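Local coordinates for protein prophage lambdalm01, antigen B (Listeria monocytogenes, PDB 4ACV) that probably acts as a phage tail terminator-like protein, capping the end of a tail tube, at residues B[59-64]-B[114-119]. Residues are numbered along the deposited sequence; the frame is centred on the assembly and turned at random.
Sequences RFAIHH and KTSFEV
Arg-59 and Glu-118 run side by side from neighbouring strands and close a salt bridge, NE of Arg-59 lying 3.0 Å from OE2 of Glu-118. That oxygen offers its anti lone pair and takes both contacts, the bond from NE and a weak one from NH2, with the guanidinium and carboxylate planes turned 52° apart. Both groups have their stronger partners outside: Asp-44 for NH1 of Arg-59, and Arg-97, with Lys-57 as well, for OE1 of Glu-118.

Four backbone bonds define the antiparallel register, with Phe-60/Phe-117 and Ile-62/Thr-115 as the hydrogen-bonded pairs. Phe-117 N meets Phe-60 O at 2.8 Å, almost in line with the carbonyl (C=O...N 177°). Besides accepting from Thr-115 N, Ile-62 O accepts a hydrogen bond from a water at 2.8 Å, which also bonds Thr-115 OG1.

On the face carrying the two phenylalanines, CB of Phe-117 sits over the Phe-60 ring, 4.1 Å from its centroid. CG of Phe-60 lies between the backbone N and the carbonyl carbon (chi1 59°), which swings the ring toward the partner strand, where CE2 touches Val-119 CG1 (3.9 Å). CG1 of Ile-62 abuts the Phe-117 ring edge. On the other face, Lys-114's extended chain passes alongside His-63, its CD 3.7 Å from CE1. Pairing strands 55-66 and 110-122 therefore gives a largely polar, salt-bridged face and a mostly apolar one that packs on helix 71-82.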
ATOM      1  N   ARG B  59     -19.345  -1.171  -0.822  1.00 19.09           N
ATOM      2  CA  ARG B  59     -18.809  -0.894   0.500  1.00 15.30           C
ATOM      3  C   ARG B  59     -19.058   0.553   0.919  1.00 18.01           C
ATOM      4  O   ARG B  59     -18.876   1.493   0.147  1.00 20.95           O
ATOM      5  CB  ARG B  59     -17.328  -1.241   0.570  1.00 15.99           C
ATOM      6  CG  ARG B  59     -17.068  -2.726   0.390  1.00 21.77           C
ATOM      7  CD  ARG B  59     -15.581  -3.108   0.391  1.00 20.85           C
ATOM      8  NE  ARG B  59     -15.422  -4.339  -0.380  1.00 48.22           N
ATOM      9  CZ  ARG B  59     -14.990  -4.397  -1.640  1.00 58.56           C
ATOM     10  NH1 ARG B  59     -14.609  -3.293  -2.277  1.00 62.98           N
ATOM     11  NH2 ARG B  59     -14.914  -5.569  -2.258  1.00 56.12           N
ATOM     12  N   PHE B  60     -19.491   0.724   2.155  1.00 23.34           N
ATOM     13  CA  PHE B  60     -19.709   2.056   2.684  1.00 27.79           C
ATOM     14  C   PHE B  60     -19.516   1.984   4.187  1.00 26.01           C
ATOM     15  O   PHE B  60     -19.464   0.895   4.771  1.00 31.08           O
ATOM     16  CB  PHE B  60     -21.112   2.556   2.316  1.00 15.51           C
ATOM     17  CG  PHE B  60     -22.212   1.680   2.833  1.00 23.63           C
ATOM     18  CD1 PHE B  60     -22.662   1.812   4.146  1.00 19.52           C
ATOM     19  CD2 PHE B  60     -22.786   0.712   2.020  1.00 22.14           C
ATOM     20  CE1 PHE B  60     -23.673   1.002   4.640  1.00 19.65           C
ATOM     21  CE2 PHE B  60     -23.801  -0.106   2.506  1.00 23.62           C
ATOM     22  CZ  PHE B  60     -24.249   0.045   3.823  1.00 22.24           C
ATOM     23  N   ALA B  61     -19.401   3.143   4.815  1.00 23.28           N
ATOM     24  CA  ALA B  61     -19.194   3.199   6.256  1.00 22.51           C
ATOM     25  C   ALA B  61     -20.196   4.144   6.892  1.00 21.10           C
ATOM     26  O   ALA B  61     -20.565   5.166   6.306  1.00 24.93           O
ATOM     27  CB  ALA B  61     -17.761   3.650   6.574  1.00 19.27           C
ATOM     28  N   ILE B  62     -20.645   3.803   8.090  1.00 18.03           N
ATOM     29  CA  ILE B  62     -21.472   4.721   8.854  1.00 19.78           C
ATOM     30  C   ILE B  62     -20.613   5.459   9.864  1.00 22.33           C
ATOM     31  O   ILE B  62     -19.943   4.831  10.682  1.00 23.61           O
ATOM     32  CB  ILE B  62     -22.597   3.998   9.594  1.00 26.51           C
ATOM     33  CG1 ILE B  62     -23.474   3.242   8.599  1.00 26.68           C
ATOM     34  CG2 ILE B  62     -23.420   4.999  10.398  1.00 28.90           C
ATOM     35  CD1 ILE B  62     -24.158   4.144   7.588  1.00 31.63           C
ATOM     36  N   HIS B  63     -20.631   6.790   9.784  1.00 26.88           N
ATOM     37  CA  HIS B  63     -19.920   7.647  10.725  1.00 25.16           C
ATOM     38  C   HIS B  63     -20.881   8.238  11.739  1.00 28.52           C
ATOM     39  O   HIS B  63     -21.728   9.047  11.390  1.00 29.20           O
ATOM     40  CB  HIS B  63     -19.199   8.775   9.991  1.00 30.82           C
ATOM     41  CG  HIS B  63     -18.095   8.302   9.105  1.00 27.35           C
ATOM     42  ND1 HIS B  63     -16.803   8.139   9.551  1.00 23.09           N
ATOM     43  CD2 HIS B  63     -18.090   7.943   7.797  1.00 20.53           C
ATOM     44  CE1 HIS B  63     -16.047   7.713   8.555  1.00 26.24           C
ATOM     45  NE2 HIS B  63     -16.806   7.587   7.482  1.00 23.00           N
ATOM     46  N   HIS B  64     -20.740   7.824  12.993  1.00 33.33           N
ATOM     47  CA  HIS B  64     -21.607   8.281  14.077  1.00 33.80           C
ATOM     48  C   HIS B  64     -20.815   9.131  15.082  1.00 32.48           C
ATOM     49  O   HIS B  64     -20.056   8.596  15.894  1.00 28.88           O
ATOM     50  CB  HIS B  64     -22.246   7.066  14.768  1.00 28.74           C
ATOM     51  CG  HIS B  64     -23.381   7.401  15.685  1.00 31.06           C
ATOM     52  ND1 HIS B  64     -24.445   8.193  15.301  1.00 27.42           N
ATOM     53  CD2 HIS B  64     -23.639   7.023  16.962  1.00 32.95           C
ATOM     54  CE1 HIS B  64     -25.300   8.298  16.305  1.00 27.11           C
ATOM     55  NE2 HIS B  64     -24.836   7.595  17.323  1.00 33.31           N
ATOM     56  N   LYS B 114     -17.092   4.586  13.699  1.00 24.98           N
ATOM     57  CA  LYS B 114     -17.075   4.263  12.296  1.00 21.55           C
ATOM     58  C   LYS B 114     -17.317   2.769  12.108  1.00 24.87           C
ATOM     59  O   LYS B 114     -16.575   1.944  12.632  1.00 23.96           O
ATOM     60  CB  LYS B 114     -15.731   4.667  11.697  1.00 16.24           C
ATOM     61  CG  LYS B 114     -15.610   4.347  10.242  1.00 15.72           C
ATOM     62  CD  LYS B 114     -14.232   4.700   9.723  1.00 20.27           C
ATOM     63  CE  LYS B 114     -14.086   4.235   8.284  1.00 21.78           C
ATOM     64  NZ  LYS B 114     -12.781   4.623   7.722  1.00 30.12           N
ATOM     65  N   THR B 115     -18.356   2.435  11.349  1.00 22.19           N
ATOM     66  CA  THR B 115     -18.727   1.049  11.101  1.00 19.28           C
ATOM     67  C   THR B 115     -18.768   0.780   9.603  1.00 19.25           C
ATOM     68  O   THR B 115     -19.494   1.443   8.868  1.00 24.26           O
ATOM     69  CB  THR B 115     -20.112   0.745  11.691  1.00 23.17           C
ATOM     70  OG1 THR B 115     -20.100   0.998  13.103  1.00 26.58           O
ATOM     71  CG2 THR B 115     -20.510  -0.706  11.405  1.00 17.79           C
ATOM     72  N   SER B 116     -18.001  -0.202   9.152  1.00 21.63           N
ATOM     73  CA  SER B 116     -17.885  -0.477   7.727  1.00 18.61           C
ATOM     74  C   SER B 116     -18.644  -1.711   7.290  1.00 22.94           C
ATOM     75  O   SER B 116     -18.544  -2.785   7.893  1.00 27.60           O
ATOM     76  CB  SER B 116     -16.419  -0.558   7.296  1.00 17.73           C
ATOM     77  OG  SER B 116     -15.800   0.714   7.434  1.00 23.27           O
ATOM     78  N   PHE B 117     -19.408  -1.530   6.218  1.00 20.22           N
ATOM     79  CA  PHE B 117     -20.245  -2.579   5.651  1.00 19.41           C
ATOM     80  C   PHE B 117     -19.883  -2.928   4.221  1.00 20.87           C
ATOM     81  O   PHE B 117     -19.344  -2.111   3.460  1.00 21.60           O
ATOM     82  CB  PHE B 117     -21.712  -2.143   5.664  1.00 19.01           C
ATOM     83  CG  PHE B 117     -22.305  -2.045   7.040  1.00 17.18           C
ATOM     84  CD1 PHE B 117     -22.802  -3.182   7.676  1.00 20.21           C
ATOM     85  CD2 PHE B 117     -22.377  -0.824   7.693  1.00 15.25           C
ATOM     86  CE1 PHE B 117     -23.361  -3.099   8.946  1.00 23.49           C
ATOM     87  CE2 PHE B 117     -22.936  -0.731   8.963  1.00 20.78           C
ATOM     88  CZ  PHE B 117     -23.430  -1.870   9.590  1.00 22.93           C
ATOM     89  N   GLU B 118     -20.201  -4.159   3.866  1.00 19.05           N
ATOM     90  CA  GLU B 118     -20.182  -4.588   2.483  1.00 23.87           C
ATOM     91  C   GLU B 118     -21.520  -5.229   2.207  1.00 23.19           C
ATOM     92  O   GLU B 118     -21.925  -6.145   2.911  1.00 23.27           O
ATOM     93  CB  GLU B 118     -19.088  -5.619   2.245  1.00 23.99           C
ATOM     94  CG  GLU B 118     -19.141  -6.218   0.858  1.00 26.96           C
ATOM     95  CD  GLU B 118     -18.043  -7.223   0.624  1.00 30.83           C
ATOM     96  OE1 GLU B 118     -18.256  -8.420   0.921  1.00 34.10           O
ATOM     97  OE2 GLU B 118     -16.965  -6.812   0.155  1.00 33.17           O
ATOM     98  N   VAL B 119     -22.214  -4.742   1.191  1.00 18.91           N
ATOM     99  CA  VAL B 119     -23.460  -5.369   0.791  1.00 18.69           C
ATOM    100  C   VAL B 119     -23.347  -5.986  -0.588  1.00 23.73           C
ATOM    101  O   VAL B 119     -22.732  -5.416  -1.481  1.00 21.71           O
ATOM    102  CB  VAL B 119     -24.651  -4.389   0.809  1.00 19.61           C
ATOM    103  CG1 VAL B 119     -24.876  -3.866   2.217  1.00 21.44           C
ATOM    104  CG2 VAL B 119     -24.426  -3.262  -0.176  1.00 17.07           C
TER
HETATM  105  O   HOH W   1     -20.865   3.910  13.188  1.00 30.00           O